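Local coordinates for protein sensor-type histidine kinase PrrB (Mycobacterium tuberculosis, PDB 1YSR) that belongs to a two-component regulatory system as its sensor kinase, using ATP to phosphorylate a histidine, and is represented by its C-terminal ATP-binding domain, at residues D4-L13 and T37-R48; V78-V89 and S135-L146. All coordinates share one frame; numbering follows the deposited sequence. Where two conformers were deposited one is given.

Overall arrangement
The two contacts fall in one ATP-binding domain of the histidine kinase family, the Bergerat fold, in which helices cover one face of a mixed sheet. Contact 1 is a small two-stranded antiparallel ribbon together with the first turns of helices 10-24 and 44-61, which follow its strands; contact 2 pairs two strands of the main five-stranded sheet. Their centres lie about 19 Å apart on opposite sides of the chain's centre, yet the two layers touch: Ile10 CG2 is 3.6 Å from Ile80 CD1, and Leu47 CD2 is 3.7 Å from Leu146 CD1. At its loop end, contact 2 includes the glycine-rich G1 box, which in relatives lines the nucleotide pocket; contact 1 packs at the other end of these strands.

Contact 1. Residues D4-L13 and T37-R48; sequences DHVPVDITDL and TCIIVGLPAGLR
Val8 and Ile40 form a hydrogen-bonded antiparallel pair, with Val8 N 2.7 Å from Ile40 O and the reverse bond, Ile40 N to Val8 O, at 3.0 Å. Val6 and Gly42 repeat the pattern, and Pro7 and Asp9 stand opposite Val41 and Ile39 in non-hydrogen-bonded pairs. The strand axes cross at 138°, well short of strictly antiparallel. Where strand 6-9 turns into helix, Ile10 N still donates to Cys38 O (2.8 Å).

Side-chain polar links secure this turn. Asp9 is the N-cap: with CG opposite the backbone N (chi1 179°), OD1 accepts from Asp12 N at 2.9 Å, the donor standing well above the carboxylate plane. A water bridges Asp9 OD2 to Thr37 OG1. Thr11 OG1 accepts from Cys38 N at 2.9 Å and also bonds Pro36 O, which ties the first helical turn to the incoming chain.

Apolar side chains pack on the face of the ribbon that carries Val8 and Ile40. Ile10 CD1 lies 3.8 Å from Leu47 CD1, the two side chains meeting at about a right angle, and also reaches Ile40 CG1. Leu13 CD1 abuts Leu47 CB, while Val8 CG2 approaches Pro44 CD; at the edge, Val6 CG2 meets the same Pro44 CD. The face bearing Pro7, Ile39 and Val41 instead packs against a second subunit. In this antiparallel ribbon strand 6-9 runs straight into helix 10-24, and strand 39-42 reaches helix 44-61 through the N-cap Leu43; Ile10, Cys38, Ile40 and Leu47 pack on Val78, Ile80 and Leu146 of the main sheet of this Bergerat-type ATPase domain.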
loop_
_atom_site.group_PDB
_atom_site.type_symbol
_atom_site.label_atom_id
_atom_site.label_comp_id
_atom_site.label_asym_id
_atom_site.label_seq_id
_atom_site.Cartn_x
_atom_site.Cartn_y
_atom_site.Cartn_z
ATOM N N ASP A 4 -9.391 1.496 -9.966
ATOM C CA ASP A 4 -8.671 0.526 -9.114
ATOM C C ASP A 4 -8.049 1.246 -7.888
ATOM O O ASP A 4 -7.127 0.730 -7.210
ATOM C CB ASP A 4 -7.568 -0.185 -9.912
ATOM C CG ASP A 4 -7.718 -1.727 -9.899
ATOM O OD1 ASP A 4 -6.795 -2.427 -9.401
ATOM O OD2 ASP A 4 -8.763 -2.242 -10.381
ATOM N N HIS A 5 -8.537 2.443 -7.605
ATOM C CA HIS A 5 -8.004 3.214 -6.479
ATOM C C HIS A 5 -8.633 2.720 -5.194
ATOM O O HIS A 5 -9.839 2.475 -5.120
ATOM C CB HIS A 5 -8.258 4.707 -6.646
ATOM C CG HIS A 5 -7.400 5.366 -7.692
ATOM N ND1 HIS A 5 -7.032 6.693 -7.622
ATOM C CD2 HIS A 5 -6.820 4.877 -8.816
ATOM C CE1 HIS A 5 -6.256 6.989 -8.650
ATOM N NE2 HIS A 5 -6.124 5.910 -9.399
ATOM N N VAL A 6 -7.820 2.600 -4.158
ATOM C CA VAL A 6 -8.290 2.030 -2.872
ATOM C C VAL A 6 -7.686 2.873 -1.753
ATOM O O VAL A 6 -6.823 3.721 -2.026
ATOM C CB VAL A 6 -7.827 0.595 -2.686
ATOM C CG1 VAL A 6 -8.405 -0.298 -3.831
ATOM C CG2 VAL A 6 -6.303 0.501 -2.641
ATOM N N PRO A 7 -8.142 2.666 -0.510
ATOM C CA PRO A 7 -7.599 3.401 0.623
ATOM C C PRO A 7 -6.114 3.111 0.728
ATOM O O PRO A 7 -5.713 1.964 0.606
ATOM C CB PRO A 7 -8.367 2.786 1.826
ATOM C CG PRO A 7 -9.692 2.376 1.234
ATOM C CD PRO A 7 -9.190 1.719 -0.060
ATOM N N VAL A 8 -5.305 4.144 0.917
ATOM C CA VAL A 8 -3.866 3.996 1.106
ATOM C C VAL A 8 -3.435 4.805 2.301
ATOM O O VAL A 8 -3.622 5.984 2.340
ATOM C CB VAL A 8 -3.065 4.522 -0.112
ATOM C CG1 VAL A 8 -1.632 4.168 0.106
ATOM C CG2 VAL A 8 -3.520 3.850 -1.410
ATOM N N ASP A 9 -2.822 4.152 3.284
ATOM C CA ASP A 9 -2.221 4.888 4.403
ATOM C C ASP A 9 -0.865 5.371 3.940
ATOM O O ASP A 9 0.063 4.580 3.883
ATOM C CB ASP A 9 -2.065 3.959 5.615
ATOM C CG ASP A 9 -1.423 4.661 6.823
ATOM O OD1 ASP A 9 -0.712 5.688 6.667
ATOM O OD2 ASP A 9 -1.567 4.113 7.931
ATOM N N ILE A 10 -0.797 6.634 3.541
ATOM C CA ILE A 10 0.421 7.210 2.942
ATOM C C ILE A 10 1.568 7.166 3.926
ATOM O O ILE A 10 2.778 6.958 3.588
ATOM C CB ILE A 10 0.160 8.727 2.544
ATOM C CG1 ILE A 10 -0.822 8.804 1.373
ATOM C CG2 ILE A 10 1.464 9.434 2.202
ATOM C CD1 ILE A 10 -0.396 7.919 0.138
ATOM N N THR A 11 1.199 7.399 5.191
ATOM C CA THR A 11 2.173 7.431 6.252
ATOM C C THR A 11 2.853 6.077 6.451
ATOM O O THR A 11 4.100 5.999 6.522
ATOM C CB THR A 11 1.495 8.000 7.538
ATOM O OG1 THR A 11 0.875 9.253 7.205
ATOM C CG2 THR A 11 2.544 8.211 8.597
ATOM N N ASP A 12 2.077 4.998 6.492
ATOM C CA ASP A 12 2.623 3.659 6.602
ATOM C C ASP A 12 3.426 3.305 5.359
ATOM O O ASP A 12 4.459 2.644 5.451
ATOM C CB ASP A 12 1.458 2.646 6.789
ATOM C CG ASP A 12 1.935 1.211 7.002
ATOM O OD1 ASP A 12 2.661 0.948 7.970
ATOM O OD2 ASP A 12 1.603 0.349 6.176
ATOM N N LEU A 13 2.925 3.706 4.174
ATOM C CA LEU A 13 3.645 3.491 2.925
ATOM C C LEU A 13 5.068 4.069 3.027
ATOM O O LEU A 13 6.046 3.425 2.650
ATOM C CB LEU A 13 2.856 4.154 1.757
ATOM C CG LEU A 13 3.379 3.825 0.327
ATOM C CD1 LEU A 13 2.221 3.949 -0.666
ATOM C CD2 LEU A 13 4.416 4.883 -0.067
ATOM N N THR A 37 -0.909 10.184 10.703
ATOM C CA THR A 37 -1.435 9.217 9.752
ATOM C C THR A 37 -2.334 9.865 8.734
ATOM O O THR A 37 -3.307 10.564 9.097
ATOM C CB THR A 37 -2.143 8.042 10.476
ATOM O OG1 THR A 37 -1.158 7.260 11.139
ATOM C CG2 THR A 37 -2.839 7.156 9.492
ATOM N N CYS A 38 -1.994 9.692 7.449
ATOM C CA CYS A 38 -2.814 10.233 6.384
ATOM C C CYS A 38 -3.335 9.166 5.464
ATOM O O CYS A 38 -2.561 8.469 4.815
ATOM C CB CYS A 38 -2.088 11.284 5.548
ATOM S SG CYS A 38 -3.139 11.908 4.200
ATOM N N ILE A 39 -4.657 9.077 5.340
ATOM C CA ILE A 39 -5.223 8.123 4.386
ATOM C C ILE A 39 -5.705 8.873 3.152
ATOM O O ILE A 39 -6.437 9.879 3.306
ATOM C CB ILE A 39 -6.431 7.330 4.978
ATOM C CG1 ILE A 39 -6.127 6.827 6.421
ATOM C CG2 ILE A 39 -6.794 6.166 4.049
ATOM C CD1 ILE A 39 -4.967 5.833 6.469
ATOM N N ILE A 40 -5.349 8.383 1.947
ATOM C CA ILE A 40 -5.950 8.902 0.707
ATOM C C ILE A 40 -6.501 7.735 -0.055
ATOM O O ILE A 40 -6.392 6.560 0.403
ATOM C CB ILE A 40 -4.955 9.792 -0.145
ATOM C CG1 ILE A 40 -3.890 8.893 -0.837
ATOM C CG2 ILE A 40 -4.331 10.950 0.758
ATOM C CD1 ILE A 40 -3.111 9.591 -1.965
ATOM N N VAL A 41 -7.182 8.017 -1.157
ATOM C CA VAL A 41 -7.595 6.973 -2.036
ATOM C C VAL A 41 -6.686 7.084 -3.241
ATOM O O VAL A 41 -6.472 8.190 -3.778
ATOM C CB VAL A 41 -9.090 7.147 -2.411
ATOM C CG1 VAL A 41 -9.475 6.256 -3.584
ATOM C CG2 VAL A 41 -9.957 6.802 -1.145
ATOM N N GLY A 42 -6.100 5.969 -3.623
ATOM C CA GLY A 42 -5.009 6.014 -4.569
ATOM C C GLY A 42 -4.577 4.628 -4.971
ATOM O O GLY A 42 -5.258 3.623 -4.674
ATOM N N LEU A 43 -3.429 4.580 -5.656
ATOM C CA LEU A 43 -2.941 3.318 -6.202
ATOM C C LEU A 43 -1.692 2.995 -5.406
ATOM O O LEU A 43 -0.644 3.621 -5.649
ATOM C CB LEU A 43 -2.554 3.484 -7.683
ATOM C CG LEU A 43 -3.635 4.080 -8.628
ATOM C CD1 LEU A 43 -3.084 4.872 -9.865
ATOM C CD2 LEU A 43 -4.629 2.988 -9.068
ATOM N N PRO A 44 -1.774 2.026 -4.467
ATOM C CA PRO A 44 -0.622 1.844 -3.601
ATOM C C PRO A 44 0.657 1.400 -4.327
ATOM O O PRO A 44 1.735 1.823 -3.903
ATOM C CB PRO A 44 -1.077 0.813 -2.552
ATOM C CG PRO A 44 -2.228 0.082 -3.176
ATOM C CD PRO A 44 -2.881 1.072 -4.167
ATOM N N ALA A 45 0.555 0.612 -5.404
ATOM C CA ALA A 45 1.782 0.203 -6.099
ATOM C C ALA A 45 2.438 1.443 -6.784
ATOM O O ALA A 45 3.631 1.637 -6.699
ATOM C CB ALA A 45 1.502 -0.871 -7.146
ATOM N N GLY A 46 1.612 2.297 -7.364
ATOM C CA GLY A 46 2.128 3.472 -8.112
ATOM C C GLY A 46 2.707 4.470 -7.110
ATOM O O GLY A 46 3.769 5.038 -7.357
ATOM N N LEU A 47 2.011 4.677 -5.977
ATOM C CA LEU A 47 2.551 5.655 -4.978
ATOM C C LEU A 47 3.892 5.170 -4.417
ATOM O O LEU A 47 4.868 5.946 -4.286
ATOM C CB LEU A 47 1.549 5.924 -3.868
ATOM C CG LEU A 47 0.340 6.697 -4.371
ATOM C CD1 LEU A 47 -0.741 6.634 -3.371
ATOM C CD2 LEU A 47 0.695 8.170 -4.781
ATOM N N ARG A 48 3.929 3.887 -4.096
ATOM C CA ARG A 48 5.170 3.314 -3.568
ATOM C C ARG A 48 6.270 3.426 -4.593
ATOM O O ARG A 48 7.415 3.734 -4.266
ATOM C CB ARG A 48 4.961 1.865 -3.126
ATOM C CG ARG A 48 6.261 1.151 -2.648
ATOM C CD ARG A 48 6.955 1.842 -1.422
ATOM N NE ARG A 48 8.214 1.121 -1.258
ATOM C CZ ARG A 48 8.352 0.057 -0.464
ATOM N NH1 ARG A 48 9.493 -0.602 -0.444
ATOM N NH2 ARG A 48 7.363 -0.305 0.317
HETATM O O HOH W 1 -0.021 5.111 9.953
#

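Contact 2. Residues V78-V89 and S135-L146; sequences VEIAIDDNGSGV and SPLGGARLVLRL
Arg141 lays one face of its guanidinium over the methyl of Ala81, NH1 lying 3.2 Å from Ala81 CB. The chain beneath belongs to the middle strand of the five-stranded Bergerat-fold sheet, paired here with its neighbour: strands 78-84 and 140-146 run at 169°, and three antiparallel hydrogen-bonded pairs, Val78-Leu146, Ile80-Leu144 and Ile82-Leu142, hold them together.

A salt-bridge network spans the face carrying Glu79, Asp83, Arg141 and Arg145. With CG opposite its backbone N (chi1 174°) and the chain extended to NE, Arg141 carries its guanidinium alongside Asp83 to Ala81. Arg141 NH1 meets the syn lone pair of Asp83 OD2 at 2.9 Å, the two planar groups only 29° apart. Arg141 NH2 makes a longer salt bridge to Glu79 OE2 (3.5 Å), whose carboxylate is turned nearly perpendicular, and Arg141 NE forms another with Glu133. The other oxygen, Asp83 OD1, takes the hydroxyl of Ser135 at 2.5 Å on its anti side; Ser135 OG in turn accepts from Leu137 N in an ST turn. Glu79 also faces Arg145, though the modelled separation is doubtful. On the opposite face Ile82 and Leu142 touch Ala54 of helix 44-61.

Residues 84-88 have the DxGxG sequence of the G1 box, which in relatives contributes to the nucleotide pocket. Here Asp84 OD1 is gripped by two backbone donors: Gly86 N at 2.8 Å, closing an Asx turn, and Ala140 N at 3.1 Å, from above the carboxylate plane.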
loop_
_atom_site.group_PDB
_atom_site.type_symbol
_atom_site.label_atom_id
_atom_site.label_comp_id
_atom_site.label_asym_id
_atom_site.label_seq_id
_atom_site.Cartn_x
_atom_site.Cartn_y
_atom_site.Cartn_z
ATOM N N VAL A 78 -2.784 15.673 1.084
ATOM C CA VAL A 78 -1.498 15.457 1.716
ATOM C C VAL A 78 -0.331 15.990 0.870
ATOM O O VAL A 78 -0.382 15.989 -0.356
ATOM C CB VAL A 78 -1.343 13.955 1.957
ATOM C CG1 VAL A 78 -1.355 13.185 0.608
ATOM C CG2 VAL A 78 -0.113 13.600 2.805
ATOM N N GLU A 79 0.724 16.419 1.559
ATOM C CA GLU A 79 1.930 16.880 0.897
ATOM C C GLU A 79 2.950 15.865 1.393
ATOM O O GLU A 79 3.184 15.759 2.591
ATOM C CB GLU A 79 2.238 18.316 1.348
ATOM C CG GLU A 79 3.632 18.856 1.137
ATOM C CD GLU A 79 3.723 20.325 1.574
ATOM O OE1 GLU A 79 2.966 21.148 0.986
ATOM O OE2 GLU A 79 4.520 20.640 2.495
ATOM N N ILE A 80 3.446 15.055 0.473
ATOM C CA ILE A 80 4.474 14.058 0.739
ATOM C C ILE A 80 5.798 14.694 0.307
ATOM O O ILE A 80 5.881 15.298 -0.752
ATOM C CB ILE A 80 4.232 12.827 -0.152
ATOM C CG1 ILE A 80 2.902 12.148 0.246
ATOM C CG2 ILE A 80 5.427 11.803 -0.093
ATOM C CD1 ILE A 80 2.395 11.133 -0.785
ATOM N N ALA A 81 6.839 14.575 1.109
ATOM C CA ALA A 81 8.142 15.141 0.684
ATOM C C ALA A 81 9.240 14.147 0.849
ATOM O O ALA A 81 9.235 13.397 1.827
ATOM C CB ALA A 81 8.464 16.424 1.538
ATOM N N ILE A 82 10.152 14.106 -0.120
ATOM C CA ILE A 82 11.339 13.245 0.003
ATOM C C ILE A 82 12.496 14.237 -0.017
ATOM O O ILE A 82 12.747 14.912 -1.050
ATOM C CB ILE A 82 11.461 12.228 -1.163
ATOM C CG1 ILE A 82 10.221 11.280 -1.184
ATOM C CG2 ILE A 82 12.665 11.435 -0.997
ATOM C CD1 ILE A 82 9.231 11.521 -2.296
ATOM N N ASP A 83 13.047 14.485 1.169
ATOM C CA ASP A 83 14.192 15.438 1.329
ATOM C C ASP A 83 15.538 14.715 1.350
ATOM O O ASP A 83 15.629 13.661 1.962
ATOM C CB ASP A 83 14.027 16.169 2.690
ATOM C CG ASP A 83 13.098 17.325 2.605
ATOM O OD1 ASP A 83 13.569 18.407 2.212
ATOM O OD2 ASP A 83 11.906 17.162 2.960
ATOM N N ASP A 84 16.578 15.218 0.674
ATOM C CA ASP A 84 17.867 14.520 0.710
ATOM C C ASP A 84 19.026 15.540 0.917
ATOM O O ASP A 84 18.822 16.761 0.799
ATOM C CB ASP A 84 18.106 13.614 -0.520
ATOM C CG ASP A 84 18.314 14.418 -1.804
ATOM O OD1 ASP A 84 19.312 15.165 -1.923
ATOM O OD2 ASP A 84 17.470 14.337 -2.713
ATOM N N ASN A 85 20.181 14.994 1.259
ATOM C CA ASN A 85 21.371 15.801 1.580
ATOM C C ASN A 85 22.366 15.687 0.415
ATOM O O ASN A 85 23.565 15.924 0.565
ATOM C CB ASN A 85 22.008 15.319 2.916
ATOM C CG ASN A 85 22.786 14.018 2.747
ATOM O OD1 ASN A 85 22.526 13.244 1.823
ATOM N ND2 ASN A 85 23.790 13.788 3.614
ATOM N N GLY A 86 21.868 15.314 -0.760
ATOM C CA GLY A 86 22.718 15.184 -1.951
ATOM C C GLY A 86 23.018 16.530 -2.616
ATOM O O GLY A 86 22.901 17.604 -1.982
ATOM N N SER A 87 23.483 16.446 -3.860
ATOM C CA SER A 87 23.838 17.538 -4.775
ATOM C C SER A 87 22.702 18.504 -5.078
ATOM O O SER A 87 22.906 19.710 -5.331
ATOM C CB SER A 87 24.283 16.927 -6.128
ATOM O OG SER A 87 25.338 16.018 -6.001
ATOM N N GLY A 88 21.483 18.000 -5.047
ATOM C CA GLY A 88 20.392 18.877 -5.358
ATOM C C GLY A 88 20.167 18.974 -6.872
ATOM O O GLY A 88 20.850 18.342 -7.690
ATOM N N VAL A 89 19.145 19.738 -7.219
ATOM C CA VAL A 89 18.807 19.964 -8.620
ATOM C C VAL A 89 18.793 21.488 -8.720
ATOM O O VAL A 89 18.014 22.143 -8.035
ATOM C CB VAL A 89 17.379 19.441 -8.972
ATOM C CG1 VAL A 89 16.984 19.816 -10.412
ATOM C CG2 VAL A 89 17.346 17.938 -8.818
ATOM N N SER A 135 16.137 21.493 -0.278
ATOM C CA SER A 135 15.831 20.858 0.974
ATOM C C SER A 135 16.601 21.569 2.135
ATOM O O SER A 135 17.715 21.982 1.923
ATOM C CB SER A 135 16.333 19.441 0.916
ATOM O OG SER A 135 16.061 18.884 2.159
ATOM N N PRO A 136 16.021 21.623 3.332
ATOM C CA PRO A 136 16.764 21.976 4.553
ATOM C C PRO A 136 17.922 21.035 4.821
ATOM O O PRO A 136 18.868 21.407 5.537
ATOM C CB PRO A 136 15.706 21.810 5.651
ATOM C CG PRO A 136 14.453 22.046 5.015
ATOM C CD PRO A 136 14.597 21.422 3.628
ATOM N N LEU A 137 17.892 19.828 4.228
ATOM C CA LEU A 137 19.045 18.891 4.329
ATOM C C LEU A 137 20.193 19.208 3.395
ATOM O O LEU A 137 21.276 18.640 3.547
ATOM C CB LEU A 137 18.642 17.398 4.117
ATOM C CG LEU A 137 17.516 16.973 5.075
ATOM C CD1 LEU A 137 17.097 15.496 4.952
ATOM C CD2 LEU A 137 17.939 17.228 6.539
ATOM N N GLY A 138 19.958 20.057 2.402
ATOM C CA GLY A 138 21.063 20.409 1.501
ATOM C C GLY A 138 20.895 20.050 0.011
ATOM O O GLY A 138 21.451 20.713 -0.873
ATOM N N GLY A 139 20.123 19.001 -0.253
ATOM C CA GLY A 139 19.975 18.456 -1.570
ATOM C C GLY A 139 18.619 18.812 -2.149
ATOM O O GLY A 139 18.206 19.949 -2.110
ATOM N N ALA A 140 17.955 17.817 -2.736
ATOM C CA ALA A 140 16.654 18.045 -3.337
ATOM C C ALA A 140 15.544 17.779 -2.318
ATOM O O ALA A 140 15.718 16.950 -1.418
ATOM C CB ALA A 140 16.515 17.118 -4.520
ATOM N N ARG A 141 14.411 18.467 -2.484
ATOM C CA ARG A 141 13.204 18.156 -1.793
ATOM C C ARG A 141 12.165 17.923 -2.914
ATOM O O ARG A 141 11.826 18.864 -3.685
ATOM C CB ARG A 141 12.805 19.348 -0.932
ATOM C CG ARG A 141 11.466 19.226 -0.257
ATOM C CD ARG A 141 11.388 20.246 0.904
ATOM N NE ARG A 141 10.012 20.623 1.114
ATOM C CZ ARG A 141 9.227 20.038 1.993
ATOM N NH1 ARG A 141 9.713 19.083 2.758
ATOM N NH2 ARG A 141 7.966 20.434 2.119
ATOM N N LEU A 142 11.715 16.679 -3.056
ATOM C CA LEU A 142 10.673 16.393 -4.026
ATOM C C LEU A 142 9.356 16.340 -3.294
ATOM O O LEU A 142 9.212 15.580 -2.327
ATOM C CB LEU A 142 10.939 15.042 -4.699
ATOM C CG LEU A 142 9.918 14.394 -5.660
ATOM C CD1 LEU A 142 9.472 15.276 -6.690
ATOM C CD2 LEU A 142 10.633 13.249 -6.286
ATOM N N VAL A 143 8.386 17.126 -3.764
ATOM C CA VAL A 143 7.160 17.281 -3.071
ATOM C C VAL A 143 6.025 16.811 -3.945
ATOM O O VAL A 143 5.876 17.262 -5.076
ATOM C CB VAL A 143 6.852 18.745 -2.645
ATOM C CG1 VAL A 143 5.652 18.711 -1.735
ATOM C CG2 VAL A 143 7.988 19.354 -1.880
ATOM N N LEU A 144 5.227 15.893 -3.425
ATOM C CA LEU A 144 4.049 15.421 -4.203
ATOM C C LEU A 144 2.877 15.923 -3.481
ATOM O O LEU A 144 2.747 15.661 -2.307
ATOM C CB LEU A 144 3.931 13.921 -4.171
ATOM C CG LEU A 144 4.942 12.989 -4.752
ATOM C CD1 LEU A 144 4.112 11.847 -5.334
ATOM C CD2 LEU A 144 5.768 13.664 -5.783
ATOM N N ARG A 145 2.023 16.683 -4.150
ATOM C CA ARG A 145 0.856 17.225 -3.506
ATOM C C ARG A 145 -0.402 16.562 -4.062
ATOM O O ARG A 145 -0.728 16.746 -5.220
ATOM C CB ARG A 145 0.801 18.725 -3.705
ATOM C CG ARG A 145 1.852 19.456 -2.926
ATOM C CD ARG A 145 1.767 20.951 -3.140
ATOM N NE ARG A 145 3.068 21.539 -3.410
ATOM C CZ ARG A 145 3.877 21.964 -2.459
ATOM N NH1 ARG A 145 3.495 21.842 -1.205
ATOM N NH2 ARG A 145 5.046 22.498 -2.743
ATOM N N LEU A 146 -1.083 15.813 -3.206
ATOM C CA LEU A 146 -2.155 14.938 -3.612
ATOM C C LEU A 146 -3.466 15.254 -2.906
ATOM O O LEU A 146 -3.462 15.494 -1.691
ATOM C CB LEU A 146 -1.803 13.484 -3.363
ATOM C CG LEU A 146 -0.531 12.962 -3.973
ATOM C CD1 LEU A 146 -0.347 11.494 -3.650
ATOM C CD2 LEU A 146 -0.387 13.245 -5.457
HETATM O O HOH W 2 18.008 21.143 -4.837
#